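Protein of unknown function with a Fic domain (Bacteroides thetaiotaomicron VPI-5482, PDB 3CUC) is of unknown function but belongs to the Fic/DOC family and folds as a compact, largely helical single-chain protein. Local coordinates at residues A[25-30]-A[274-279]; A[38-43]-A[75-80]; A[157-162]-A[190-195]; A[180-185]-A[208-213]. All blocks are in the same frame, centred on the assembly; numbering follows the deposited sequence.

Contact 1. Residues A[25-30]-A[274-279]; sequences LKRWND and IKAAKG
Arg27 and Trp28, on helix 22-42, meet Ala276 and Gly279 where helix 256-277 finishes in a Schellman motif, so a helix flank packs against a helix C-terminus. Gly279 has positive phi (81°), and its N bonds back to Ala276 O at 2.8 Å. Along the first segment, Arg27 is the earliest residue to reach across. CG lies beside the backbone N (chi1 -75°), and a bend at chi3 turns the guanidinium over the end of the neighbouring helix. NH1 approaches Ala276 O obliquely at 3.6 Å, a proximity and not a hydrogen bond; the same atom lies 4.2 Å from Gly279 CA. Its firm partner is Asp24, one turn earlier in the same helix, through a salt bridge at NH1. The positive group may nonetheless be favoured by the partial negative charge of the helix end. NH2 of Arg27 lies 3.8 Å from Ala276 CA, against the helix backbone. One position further on comes Trp28, whose CA is 6.3 Å from that of Ala276, the nearest such pair. The indole itself packs on Ser269 and Leu272 of helix 256-277 and on Pro217, while the meeting with Ala276 is purely apolar: Trp28 CB lies 4.2 Å from Ala276 CB.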
loop_
_atom_site.group_PDB
_atom_site.type_symbol
_atom_site.label_atom_id
_atom_site.label_comp_id
_atom_site.label_asym_id
_atom_site.label_seq_id
_atom_site.Cartn_x
_atom_site.Cartn_y
_atom_site.Cartn_z
ATOM N N LEU A 25 21.750 2.572 -4.761
ATOM C CA LEU A 25 20.344 2.354 -5.116
ATOM C C LEU A 25 19.907 0.924 -4.831
ATOM O O LEU A 25 18.799 0.703 -4.349
ATOM C CB LEU A 25 20.090 2.704 -6.591
ATOM C CG LEU A 25 18.685 2.453 -7.163
ATOM C CD1 LEU A 25 17.617 3.279 -6.441
ATOM C CD2 LEU A 25 18.664 2.716 -8.661
ATOM N N LYS A 26 20.775 -0.040 -5.121
ATOM C CA LYS A 26 20.461 -1.448 -4.854
ATOM C C LYS A 26 20.284 -1.723 -3.367
ATOM O O LYS A 26 19.367 -2.442 -2.974
ATOM C CB LYS A 26 21.538 -2.383 -5.403
ATOM C CG LYS A 26 21.205 -3.858 -5.171
ATOM C CD LYS A 26 22.021 -4.794 -6.036
ATOM C CE LYS A 26 21.392 -6.177 -6.080
ATOM N NZ LYS A 26 21.264 -6.776 -4.729
ATOM N N ARG A 27 21.175 -1.169 -2.546
ATOM C CA ARG A 27 21.061 -1.292 -1.095
ATOM C C ARG A 27 19.726 -0.759 -0.608
ATOM O O ARG A 27 19.056 -1.410 0.193
ATOM C CB ARG A 27 22.199 -0.549 -0.391
ATOM C CG ARG A 27 23.541 -1.271 -0.463
ATOM C CD ARG A 27 24.711 -0.369 -0.073
ATOM N NE ARG A 27 24.359 0.503 1.047
ATOM C CZ ARG A 27 24.455 1.833 1.055
ATOM N NH1 ARG A 27 24.934 2.505 0.017
ATOM N NH2 ARG A 27 24.085 2.506 2.133
ATOM N N TRP A 28 19.337 0.417 -1.099
ATOM C CA TRP A 28 18.046 0.987 -0.731
ATOM C C TRP A 28 16.913 0.053 -1.155
ATOM O O TRP A 28 16.059 -0.305 -0.337
ATOM C CB TRP A 28 17.830 2.384 -1.329
ATOM C CG TRP A 28 16.387 2.762 -1.297
ATOM C CD1 TRP A 28 15.514 2.773 -2.349
ATOM C CD2 TRP A 28 15.630 3.111 -0.148
ATOM N NE1 TRP A 28 14.263 3.134 -1.924
ATOM C CE2 TRP A 28 14.306 3.348 -0.575
ATOM C CE3 TRP A 28 15.940 3.258 1.206
ATOM C CZ2 TRP A 28 13.292 3.727 0.304
ATOM C CZ3 TRP A 28 14.930 3.634 2.084
ATOM C CH2 TRP A 28 13.622 3.864 1.629
ATOM N N ASN A 29 16.912 -0.341 -2.426
ATOM C CA ASN A 29 15.858 -1.218 -2.949
ATOM C C ASN A 29 15.781 -2.555 -2.237
ATOM O O ASN A 29 14.691 -3.022 -1.936
ATOM C CB ASN A 29 16.021 -1.457 -4.449
ATOM C CG ASN A 29 15.666 -0.243 -5.268
ATOM O OD1 ASN A 29 14.743 0.506 -4.932
ATOM N ND2 ASN A 29 16.400 -0.032 -6.351
ATOM N N ASP A 30 16.930 -3.165 -1.967
ATOM C CA ASP A 30 16.960 -4.439 -1.247
ATOM C C ASP A 30 16.307 -4.302 0.129
ATOM O O ASP A 30 15.414 -5.078 0.470
ATOM C CB ASP A 30 18.392 -4.964 -1.105
ATOM C CG ASP A 30 18.942 -5.563 -2.403
ATOM O OD1 ASP A 30 18.175 -5.791 -3.363
ATOM O OD2 ASP A 30 20.159 -5.816 -2.464
ATOM N N ILE A 274 18.148 9.224 1.453
ATOM C CA ILE A 274 19.225 10.223 1.426
ATOM C C ILE A 274 20.508 9.641 2.035
ATOM O O ILE A 274 21.613 9.851 1.521
ATOM C CB ILE A 274 18.820 11.526 2.176
ATOM C CG1 ILE A 274 17.782 12.304 1.367
ATOM C CG2 ILE A 274 20.033 12.408 2.428
ATOM C CD1 ILE A 274 17.183 13.468 2.109
ATOM N N LYS A 275 20.342 8.902 3.127
ATOM C CA LYS A 275 21.463 8.282 3.821
ATOM C C LYS A 275 22.173 7.296 2.889
ATOM O O LYS A 275 23.402 7.280 2.811
ATOM C CB LYS A 275 20.956 7.582 5.089
ATOM C CG LYS A 275 21.897 7.644 6.288
ATOM C CD LYS A 275 21.119 7.566 7.612
ATOM C CE LYS A 275 21.976 7.013 8.750
ATOM N NZ LYS A 275 23.249 7.758 8.917
ATOM N N ALA A 276 21.386 6.500 2.168
ATOM C CA ALA A 276 21.917 5.538 1.206
ATOM C C ALA A 276 22.645 6.243 0.067
ATOM O O ALA A 276 23.771 5.877 -0.265
ATOM C CB ALA A 276 20.801 4.661 0.655
ATOM N N ALA A 277 22.004 7.258 -0.515
ATOM C CA ALA A 277 22.602 8.062 -1.593
ATOM C C ALA A 277 23.979 8.609 -1.210
ATOM O O ALA A 277 24.902 8.602 -2.019
ATOM C CB ALA A 277 21.677 9.209 -1.982
ATOM N N LYS A 278 24.117 9.062 0.031
ATOM C CA LYS A 278 25.396 9.559 0.543
ATOM C C LYS A 278 26.404 8.448 0.866
ATOM O O LYS A 278 27.472 8.732 1.391
ATOM C CB LYS A 278 25.159 10.401 1.800
ATOM C CG LYS A 278 24.420 11.711 1.561
ATOM C CD LYS A 278 24.163 12.414 2.892
ATOM C CE LYS A 278 23.779 13.872 2.710
ATOM N NZ LYS A 278 23.370 14.492 4.005
ATOM N N GLY A 279 26.065 7.193 0.575
ATOM C CA GLY A 279 26.972 6.068 0.802
ATOM C C GLY A 279 27.038 5.534 2.227
ATOM O O GLY A 279 27.775 4.586 2.490
#

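Contact 2. Residues A[38-43]-A[75-80]; sequences YNSNHL and KAHNVG
His77 of helix 68-89 carries this buried contact, reaching across to Ser40 and Asn41 near the end of helix 22-42. The backbones stand well apart, with 8.0 Å between the CA atoms of Asn41 and His77, so the gap is spanned by side chains. In segment 75-80 the imidazole comes first: with CG opposite the main-chain nitrogen (chi1 -175°), it extends toward the other helix. The amide group of Asn41 lies over one face of the ring, offset toward the rim, the two planes 77° apart. Ser40 approaches obliquely, its OG 3.5 Å from His77 NE2 and its CB 3.8 Å from the same atom, without a hydrogen bond. Each residue has its hydrogen bond elsewhere, His77 ND1 with Asn37 OD1 and Ser40 OG with Arg204 NE. The next residue, Asn78, follows the same pattern: its OD1 bonds to Asn37 ND2, so Asn37 ties together two successive positions of helix 68-89. Arg201 touches Ser40, Asn41 and His77 alike, which places helix 199-213 beside the contact. Ser40 begins a sequence that matches the (S/T)xxxE(G/N) motif, consistent with the inhibitory helix that faces the Fic core in related proteins.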
loop_
_atom_site.group_PDB
_atom_site.type_symbol
_atom_site.label_atom_id
_atom_site.label_comp_id
_atom_site.label_asym_id
_atom_site.label_seq_id
_atom_site.Cartn_x
_atom_site.Cartn_y
_atom_site.Cartn_z
ATOM N N TYR A 38 7.739 -7.928 4.366
ATOM C CA TYR A 38 7.588 -8.445 5.712
ATOM C C TYR A 38 6.436 -7.753 6.412
ATOM O O TYR A 38 5.488 -8.403 6.848
ATOM C CB TYR A 38 8.866 -8.268 6.532
ATOM C CG TYR A 38 8.682 -8.664 7.977
ATOM C CD1 TYR A 38 8.818 -9.990 8.381
ATOM C CD2 TYR A 38 8.347 -7.715 8.937
ATOM C CE1 TYR A 38 8.636 -10.355 9.707
ATOM C CE2 TYR A 38 8.158 -8.071 10.265
ATOM C CZ TYR A 38 8.303 -9.387 10.646
ATOM O OH TYR A 38 8.114 -9.724 11.968
ATOM N N ASN A 39 6.516 -6.431 6.510
ATOM C CA ASN A 39 5.553 -5.677 7.296
ATOM C C ASN A 39 4.134 -5.710 6.741
ATOM O O ASN A 39 3.181 -5.910 7.491
ATOM C CB ASN A 39 6.020 -4.235 7.468
ATOM C CG ASN A 39 7.141 -4.100 8.487
ATOM O OD1 ASN A 39 6.902 -4.163 9.691
ATOM N ND2 ASN A 39 8.365 -3.889 8.010
ATOM N N SER A 40 3.984 -5.528 5.435
ATOM C CA SER A 40 2.649 -5.451 4.845
ATOM C C SER A 40 1.911 -6.771 5.054
ATOM O O SER A 40 0.713 -6.776 5.311
ATOM C CB SER A 40 2.718 -5.061 3.359
ATOM O OG SER A 40 1.434 -4.830 2.796
ATOM N N ASN A 41 2.633 -7.885 4.976
ATOM C CA ASN A 41 2.045 -9.201 5.236
ATOM C C ASN A 41 1.887 -9.501 6.729
ATOM O O ASN A 41 0.929 -10.152 7.142
ATOM C CB ASN A 41 2.869 -10.305 4.567
ATOM C CG ASN A 41 2.698 -10.333 3.063
ATOM O OD1 ASN A 41 3.551 -9.843 2.327
ATOM N ND2 ASN A 41 1.589 -10.907 2.597
ATOM N N HIS A 42 2.821 -9.023 7.539
ATOM C CA HIS A 42 2.732 -9.237 8.979
ATOM C C HIS A 42 1.516 -8.523 9.568
ATOM O O HIS A 42 0.880 -9.045 10.476
ATOM C CB HIS A 42 4.005 -8.780 9.688
ATOM C CG HIS A 42 4.412 -9.675 10.813
ATOM N ND1 HIS A 42 5.173 -10.805 10.618
ATOM C CD2 HIS A 42 4.154 -9.618 12.140
ATOM C CE1 HIS A 42 5.375 -11.403 11.777
ATOM N NE2 HIS A 42 4.770 -10.702 12.718
ATOM N N LEU A 43 1.200 -7.340 9.041
ATOM C CA LEU A 43 -0.003 -6.596 9.441
ATOM C C LEU A 43 -1.288 -7.436 9.318
ATOM O O LEU A 43 -2.239 -7.234 10.066
ATOM C CB LEU A 43 -0.144 -5.302 8.609
ATOM C CG LEU A 43 0.688 -4.074 9.003
ATOM C CD1 LEU A 43 0.823 -3.125 7.825
ATOM C CD2 LEU A 43 0.066 -3.358 10.199
ATOM N N LYS A 75 5.909 -14.626 -1.153
ATOM C CA LYS A 75 6.488 -14.599 -2.502
ATOM C C LYS A 75 5.572 -13.903 -3.517
ATOM O O LYS A 75 6.037 -13.148 -4.361
ATOM C CB LYS A 75 6.754 -16.032 -2.974
ATOM C CG LYS A 75 7.525 -16.173 -4.295
ATOM C CD LYS A 75 7.345 -17.583 -4.863
ATOM C CE LYS A 75 8.400 -17.938 -5.911
ATOM N NZ LYS A 75 8.208 -19.334 -6.415
ATOM N N ALA A 76 4.272 -14.175 -3.435
ATOM C CA ALA A 76 3.297 -13.617 -4.369
ATOM C C ALA A 76 3.177 -12.104 -4.174
ATOM O O ALA A 76 3.071 -11.352 -5.145
ATOM C CB ALA A 76 1.945 -14.286 -4.187
ATOM N N HIS A 77 3.202 -11.664 -2.917
ATOM C CA HIS A 77 3.185 -10.243 -2.597
ATOM C C HIS A 77 4.383 -9.519 -3.202
ATOM O O HIS A 77 4.268 -8.374 -3.635
ATOM C CB HIS A 77 3.166 -10.033 -1.085
ATOM C CG HIS A 77 3.023 -8.602 -0.685
ATOM N ND1 HIS A 77 4.104 -7.764 -0.540
ATOM C CD2 HIS A 77 1.926 -7.859 -0.408
ATOM C CE1 HIS A 77 3.681 -6.565 -0.184
ATOM N NE2 HIS A 77 2.363 -6.595 -0.095
ATOM N N ASN A 78 5.534 -10.177 -3.236
ATOM C CA ASN A 78 6.709 -9.561 -3.852
ATOM C C ASN A 78 6.554 -9.452 -5.368
ATOM O O ASN A 78 7.066 -8.523 -5.978
ATOM C CB ASN A 78 7.980 -10.330 -3.520
ATOM C CG ASN A 78 9.211 -9.642 -4.037
ATOM O OD1 ASN A 78 9.429 -8.472 -3.760
ATOM N ND2 ASN A 78 10.019 -10.360 -4.805
ATOM N N VAL A 79 5.858 -10.417 -5.973
ATOM C CA VAL A 79 5.520 -10.334 -7.394
ATOM C C VAL A 79 4.574 -9.149 -7.578
ATOM O O VAL A 79 4.689 -8.398 -8.543
ATOM C CB VAL A 79 4.879 -11.654 -7.929
ATOM C CG1 VAL A 79 4.354 -11.468 -9.345
ATOM C CG2 VAL A 79 5.887 -12.803 -7.874
ATOM N N GLY A 80 3.658 -8.976 -6.629
ATOM C CA GLY A 80 2.779 -7.814 -6.609
ATOM C C GLY A 80 3.538 -6.503 -6.566
ATOM O O GLY A 80 3.196 -5.572 -7.285
#

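Contact 3. Residues A[157-162]-A[190-195]; sequences PAFMTS and IRIHPF
Phe159 and Ile192 mark the nearest backbone approach, their CA atoms 7.2 Å apart, at the point where helix 178-192 gives way to a turn through His193, whose phi is positive (54°). No hydrogen bond spans the two segments; the joint is made of apolar atoms. Ile192 points at helix 156-173 and works with both branches. The end of its longer arm, CD1, sits 4.0 Å from Phe159 CB and 3.8 Å from Phe159 O, while CG1 meets the edge of the phenyl ring near its plane, at 4.1 Å from CD2. The two side chains thus cross at a slant, the isoleucine passing along the ring's rim instead of covering a face. Met160, modelled as selenomethionine, is folded at chi2 (-62°) and chi3 (-74°), and this double bend brings SE between the two partners on segment 190-195. SE lies 4.0 Å from Ile192 CD1 and 4.1 Å from CG2 of the same residue, then 3.8 Å from Pro194 CG. The Met160 chain runs at about a right angle to the proline ring, with its CE 4.1 Å from Pro194 CG. Tyr133 and Tyr189 also touch both Met160 and Pro194, so two tyrosines from other parts of the fold pack against the same pair of side chains. His193 turns away from helix 156-173 and stacks on Tyr150, whereas Phe195 O accepts a bond from Asn199 ND2. His193, Pro194 and Phe195 open the HPFxxGNGR signature, and the packing seats the start of this Fic motif loop against helix 156-173.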
loop_
_atom_site.group_PDB
_atom_site.type_symbol
_atom_site.label_atom_id
_atom_site.label_comp_id
_atom_site.label_asym_id
_atom_site.label_seq_id
_atom_site.Cartn_x
_atom_site.Cartn_y
_atom_site.Cartn_z
ATOM N N PRO A 157 -18.984 -2.832 -7.759
ATOM C CA PRO A 157 -18.485 -2.514 -9.109
ATOM C C PRO A 157 -18.696 -1.059 -9.540
ATOM O O PRO A 157 -17.827 -0.487 -10.199
ATOM C CB PRO A 157 -19.270 -3.463 -10.026
ATOM C CG PRO A 157 -20.358 -4.025 -9.202
ATOM C CD PRO A 157 -19.934 -3.957 -7.778
ATOM N N ALA A 158 -19.837 -0.477 -9.173
ATOM C CA ALA A 158 -20.102 0.938 -9.437
ATOM C C ALA A 158 -19.137 1.839 -8.656
ATOM O O ALA A 158 -18.574 2.784 -9.209
ATOM C CB ALA A 158 -21.547 1.280 -9.093
ATOM N N PHE A 159 -18.954 1.530 -7.374
ATOM C CA PHE A 159 -18.015 2.253 -6.507
ATOM C C PHE A 159 -16.574 2.205 -7.028
ATOM O O PHE A 159 -15.857 3.206 -6.973
ATOM C CB PHE A 159 -18.057 1.670 -5.086
ATOM C CG PHE A 159 -19.166 2.217 -4.226
ATOM C CD1 PHE A 159 -20.366 2.655 -4.779
ATOM C CD2 PHE A 159 -19.013 2.265 -2.845
ATOM C CE1 PHE A 159 -21.375 3.151 -3.974
ATOM C CE2 PHE A 159 -20.022 2.755 -2.035
ATOM C CZ PHE A 159 -21.205 3.201 -2.599
HETATM N N MSE A 160 -16.159 1.033 -7.512
HETATM C CA MSE A 160 -14.810 0.837 -8.038
HETATM C C MSE A 160 -14.593 1.585 -9.345
HETATM O O MSE A 160 -13.556 2.218 -9.525
HETATM C CB MSE A 160 -14.509 -0.653 -8.228
HETATM C CG MSE A 160 -14.316 -1.401 -6.926
HETATM SE SE MSE A 160 -12.818 -0.731 -5.941
HETATM C CE MSE A 160 -11.349 -1.461 -7.024
ATOM N N THR A 161 -15.558 1.529 -10.254
ATOM C CA THR A 161 -15.455 2.311 -11.482
ATOM C C THR A 161 -15.336 3.799 -11.158
ATOM O O THR A 161 -14.590 4.518 -11.814
ATOM C CB THR A 161 -16.653 2.082 -12.411
ATOM O OG1 THR A 161 -16.748 0.691 -12.724
ATOM C CG2 THR A 161 -16.501 2.878 -13.707
ATOM N N SER A 162 -16.061 4.251 -10.137
ATOM C CA SER A 162 -15.975 5.644 -9.695
ATOM C C SER A 162 -14.600 5.980 -9.131
ATOM O O SER A 162 -14.096 7.089 -9.340
ATOM C CB SER A 162 -17.052 5.949 -8.651
ATOM O OG SER A 162 -18.323 5.991 -9.265
ATOM N N ILE A 190 -9.909 1.263 0.845
ATOM C CA ILE A 190 -10.071 0.460 2.055
ATOM C C ILE A 190 -11.515 0.530 2.582
ATOM O O ILE A 190 -12.005 -0.424 3.190
ATOM C CB ILE A 190 -9.050 0.864 3.160
ATOM C CG1 ILE A 190 -8.742 -0.328 4.072
ATOM C CG2 ILE A 190 -9.550 2.056 3.975
ATOM C CD1 ILE A 190 -7.873 -1.399 3.409
ATOM N N ARG A 191 -12.196 1.650 2.334
ATOM C CA ARG A 191 -13.600 1.808 2.737
ATOM C C ARG A 191 -14.560 1.042 1.835
ATOM O O ARG A 191 -15.586 0.564 2.300
ATOM C CB ARG A 191 -14.003 3.286 2.778
ATOM C CG ARG A 191 -13.428 4.077 3.957
ATOM C CD ARG A 191 -13.923 3.564 5.301
ATOM N NE ARG A 191 -15.381 3.586 5.397
ATOM C CZ ARG A 191 -16.101 4.577 5.918
ATOM N NH1 ARG A 191 -15.515 5.664 6.409
ATOM N NH2 ARG A 191 -17.424 4.477 5.950
ATOM N N ILE A 192 -14.232 0.931 0.550
ATOM C CA ILE A 192 -14.989 0.067 -0.365
ATOM C C ILE A 192 -14.750 -1.413 -0.012
ATOM O O ILE A 192 -15.688 -2.206 0.038
ATOM C CB ILE A 192 -14.605 0.316 -1.846
ATOM C CG1 ILE A 192 -14.936 1.749 -2.274
ATOM C CG2 ILE A 192 -15.339 -0.654 -2.763
ATOM C CD1 ILE A 192 -14.346 2.124 -3.627
ATOM N N HIS A 193 -13.485 -1.770 0.222
ATOM C CA HIS A 193 -13.089 -3.127 0.649
ATOM C C HIS A 193 -13.642 -4.193 -0.325
ATOM O O HIS A 193 -14.319 -5.141 0.095
ATOM C CB HIS A 193 -13.550 -3.361 2.099
ATOM C CG HIS A 193 -12.512 -3.988 2.988
ATOM N ND1 HIS A 193 -12.545 -5.318 3.349
ATOM C CD2 HIS A 193 -11.434 -3.457 3.614
ATOM C CE1 HIS A 193 -11.522 -5.583 4.142
ATOM N NE2 HIS A 193 -10.832 -4.470 4.318
ATOM N N PRO A 194 -13.329 -4.036 -1.633
ATOM C CA PRO A 194 -14.013 -4.722 -2.735
ATOM C C PRO A 194 -13.845 -6.234 -2.791
ATOM O O PRO A 194 -14.794 -6.929 -3.123
ATOM C CB PRO A 194 -13.393 -4.080 -3.987
ATOM C CG PRO A 194 -12.065 -3.615 -3.553
ATOM C CD PRO A 194 -12.253 -3.160 -2.140
ATOM N N PHE A 195 -12.649 -6.734 -2.496
ATOM C CA PHE A 195 -12.391 -8.171 -2.561
ATOM C C PHE A 195 -12.738 -8.844 -1.233
ATOM O O PHE A 195 -12.857 -8.180 -0.197
ATOM C CB PHE A 195 -10.928 -8.452 -2.929
ATOM C CG PHE A 195 -10.495 -7.817 -4.220
ATOM C CD1 PHE A 195 -10.808 -8.400 -5.440
ATOM C CD2 PHE A 195 -9.777 -6.631 -4.217
ATOM C CE1 PHE A 195 -10.409 -7.803 -6.637
ATOM C CE2 PHE A 195 -9.379 -6.032 -5.406
ATOM C CZ PHE A 195 -9.697 -6.618 -6.615
#

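Contact 4. Residues A[180-185]-A[208-213]; sequences ELAALL and NFVLHR
Val210 and Leu185 meet because their torsions direct matching branches across the interface: Leu185 has CG opposite the main-chain N (chi1 179°), and Val210 has CG1 in that position (chi1 177°), which puts CG2 beside its own N and toward the leucine. The result is a 3.7 Å approach of Leu185 CD2 to Val210 CG2, the two side chains passing at a slant. The other valine methyl serves the preceding turn of the opposing helix, where CG1 comes 4.4 Å from Leu181 CG and 4.0 Å from the backbone N of Ala182. Between these two positions lies Ala182, whose small side chain allows the closest backbone approach of the pair: CA of Ala182 and CA of Val210 are 5.6 Å apart, and Ala182 CB is 3.8 Å from Val210 CB. Val210 therefore presses onto a triangle formed by Leu181, Ala182 and Leu185, all of them buried, and no hydrogen bond crosses. The axes of the short segments pass 8.8 Å apart with N-to-C directions at 163°, a nearly antiparallel pair. Tyr167 of helix 156-173 touches Leu181 and Val210 together, closing one side of the seam, while Ala183 packs on helix 256-277. Further along segment 208-213, Arg213 is fixed by carbonyls of Arg93 and Ala88, linking the end of this helix to the last turn of helix 68-89 and the loop that follows it. The HPFxxGNGR motif joins helix 178-192 to helix 199-213 and runs into the first turn of the latter, and the antiparallel apolar pairing of these helices belongs to the helical core of the Fic fold.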
loop_
_atom_site.group_PDB
_atom_site.type_symbol
_atom_site.label_atom_id
_atom_site.label_comp_id
_atom_site.label_asym_id
_atom_site.label_seq_id
_atom_site.Cartn_x
_atom_site.Cartn_y
_atom_site.Cartn_z
ATOM N N GLU A 180 -0.926 13.138 -0.717
ATOM C CA GLU A 180 -2.365 13.346 -0.567
ATOM C C GLU A 180 -3.163 12.366 -1.421
ATOM O O GLU A 180 -4.070 11.699 -0.924
ATOM C CB GLU A 180 -2.746 14.777 -0.961
ATOM C CG GLU A 180 -2.280 15.846 0.018
ATOM C CD GLU A 180 -2.380 17.257 -0.548
ATOM O OE1 GLU A 180 -2.560 17.414 -1.776
ATOM O OE2 GLU A 180 -2.273 18.217 0.243
ATOM N N LEU A 181 -2.819 12.289 -2.704
ATOM C CA LEU A 181 -3.528 11.424 -3.643
ATOM C C LEU A 181 -3.405 9.966 -3.209
ATOM O O LEU A 181 -4.378 9.210 -3.276
ATOM C CB LEU A 181 -2.996 11.610 -5.074
ATOM C CG LEU A 181 -3.642 10.756 -6.178
ATOM C CD1 LEU A 181 -5.151 10.919 -6.203
ATOM C CD2 LEU A 181 -3.055 11.078 -7.542
ATOM N N ALA A 182 -2.209 9.587 -2.759
ATOM C CA ALA A 182 -1.957 8.238 -2.266
ATOM C C ALA A 182 -2.796 7.962 -1.024
ATOM O O ALA A 182 -3.423 6.912 -0.923
ATOM C CB ALA A 182 -0.478 8.039 -1.963
ATOM N N ALA A 183 -2.818 8.909 -0.091
ATOM C CA ALA A 183 -3.584 8.745 1.147
ATOM C C ALA A 183 -5.063 8.563 0.856
ATOM O O ALA A 183 -5.706 7.690 1.428
ATOM C CB ALA A 183 -3.376 9.935 2.070
ATOM N N LEU A 184 -5.593 9.381 -0.047
ATOM C CA LEU A 184 -7.021 9.358 -0.358
ATOM C C LEU A 184 -7.402 8.123 -1.168
ATOM O O LEU A 184 -8.476 7.563 -0.957
ATOM C CB LEU A 184 -7.436 10.639 -1.088
ATOM C CG LEU A 184 -8.890 11.106 -0.960
ATOM C CD1 LEU A 184 -9.417 11.001 0.472
ATOM C CD2 LEU A 184 -8.996 12.540 -1.451
ATOM N N LEU A 185 -6.523 7.694 -2.076
ATOM C CA LEU A 185 -6.717 6.432 -2.806
ATOM C C LEU A 185 -6.780 5.235 -1.849
ATOM O O LEU A 185 -7.655 4.376 -1.976
ATOM C CB LEU A 185 -5.602 6.214 -3.840
ATOM C CG LEU A 185 -5.654 4.919 -4.670
ATOM C CD1 LEU A 185 -7.000 4.766 -5.369
ATOM C CD2 LEU A 185 -4.519 4.865 -5.678
ATOM N N ASN A 208 2.090 2.850 -2.609
ATOM C CA ASN A 208 3.424 2.816 -3.180
ATOM C C ASN A 208 3.422 2.880 -4.702
ATOM O O ASN A 208 4.418 3.290 -5.307
ATOM C CB ASN A 208 4.199 1.607 -2.654
ATOM C CG ASN A 208 4.635 1.787 -1.205
ATOM O OD1 ASN A 208 4.840 2.910 -0.738
ATOM N ND2 ASN A 208 4.781 0.682 -0.491
ATOM N N PHE A 209 2.299 2.511 -5.318
ATOM C CA PHE A 209 2.117 2.723 -6.751
ATOM C C PHE A 209 2.155 4.215 -7.052
ATOM O O PHE A 209 2.871 4.661 -7.943
ATOM C CB PHE A 209 0.800 2.113 -7.229
ATOM C CG PHE A 209 0.369 2.570 -8.598
ATOM C CD1 PHE A 209 0.840 1.937 -9.742
ATOM C CD2 PHE A 209 -0.527 3.619 -8.742
ATOM C CE1 PHE A 209 0.431 2.348 -11.008
ATOM C CE2 PHE A 209 -0.937 4.037 -10.000
ATOM C CZ PHE A 209 -0.456 3.396 -11.137
ATOM N N VAL A 210 1.383 4.979 -6.289
ATOM C CA VAL A 210 1.300 6.412 -6.497
ATOM C C VAL A 210 2.664 7.069 -6.265
ATOM O O VAL A 210 3.163 7.799 -7.124
ATOM C CB VAL A 210 0.224 7.044 -5.590
ATOM C CG1 VAL A 210 0.199 8.563 -5.764
ATOM C CG2 VAL A 210 -1.149 6.438 -5.896
ATOM N N LEU A 211 3.271 6.780 -5.120
ATOM C CA LEU A 211 4.552 7.378 -4.769
ATOM C C LEU A 211 5.641 7.051 -5.786
ATOM O O LEU A 211 6.424 7.918 -6.160
ATOM C CB LEU A 211 5.005 6.919 -3.380
ATOM C CG LEU A 211 4.169 7.335 -2.169
ATOM C CD1 LEU A 211 4.764 6.768 -0.885
ATOM C CD2 LEU A 211 4.082 8.831 -2.083
ATOM N N HIS A 212 5.704 5.802 -6.228
ATOM C CA HIS A 212 6.748 5.399 -7.171
ATOM C C HIS A 212 6.581 6.098 -8.528
ATOM O O HIS A 212 7.558 6.579 -9.118
ATOM C CB HIS A 212 6.744 3.885 -7.357
ATOM C CG HIS A 212 7.914 3.370 -8.128
ATOM N ND1 HIS A 212 9.208 3.470 -7.667
ATOM C CD2 HIS A 212 7.985 2.735 -9.322
ATOM C CE1 HIS A 212 10.027 2.925 -8.550
ATOM N NE2 HIS A 212 9.311 2.470 -9.561
ATOM N N ARG A 213 5.340 6.143 -9.010
ATOM C CA ARG A 213 5.019 6.795 -10.274
ATOM C C ARG A 213 5.532 8.228 -10.318
ATOM O O ARG A 213 6.065 8.653 -11.338
ATOM C CB ARG A 213 3.508 6.775 -10.517
ATOM C CG ARG A 213 3.022 7.781 -11.557
ATOM C CD ARG A 213 1.708 7.336 -12.161
ATOM N NE ARG A 213 1.903 6.176 -13.025
ATOM C CZ ARG A 213 0.942 5.555 -13.697
ATOM N NH1 ARG A 213 -0.312 5.968 -13.621
ATOM N NH2 ARG A 213 1.248 4.515 -14.453
#

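Contact 4 is the most central, about 8 Å from its centre to that of the chain, and is wholly apolar; contact 2 is equally buried but polar, with Ser40 and His77 hydrogen-bonded to residues outside the two segments. Contact 3 lies farther out yet remains buried and apolar, whereas contact 1, about 21 Å out, mixes a small hydrophobic touch with a partly exposed charged group. Helix 22-42 serves contacts 1 and 2, whose centres are 21 Å apart, and helix 178-192 serves contacts 3 and 4, at 17 Å. Contact 1 encloses all the others along the chain, and it and contact 3 lie on opposite sides of the chain's centre.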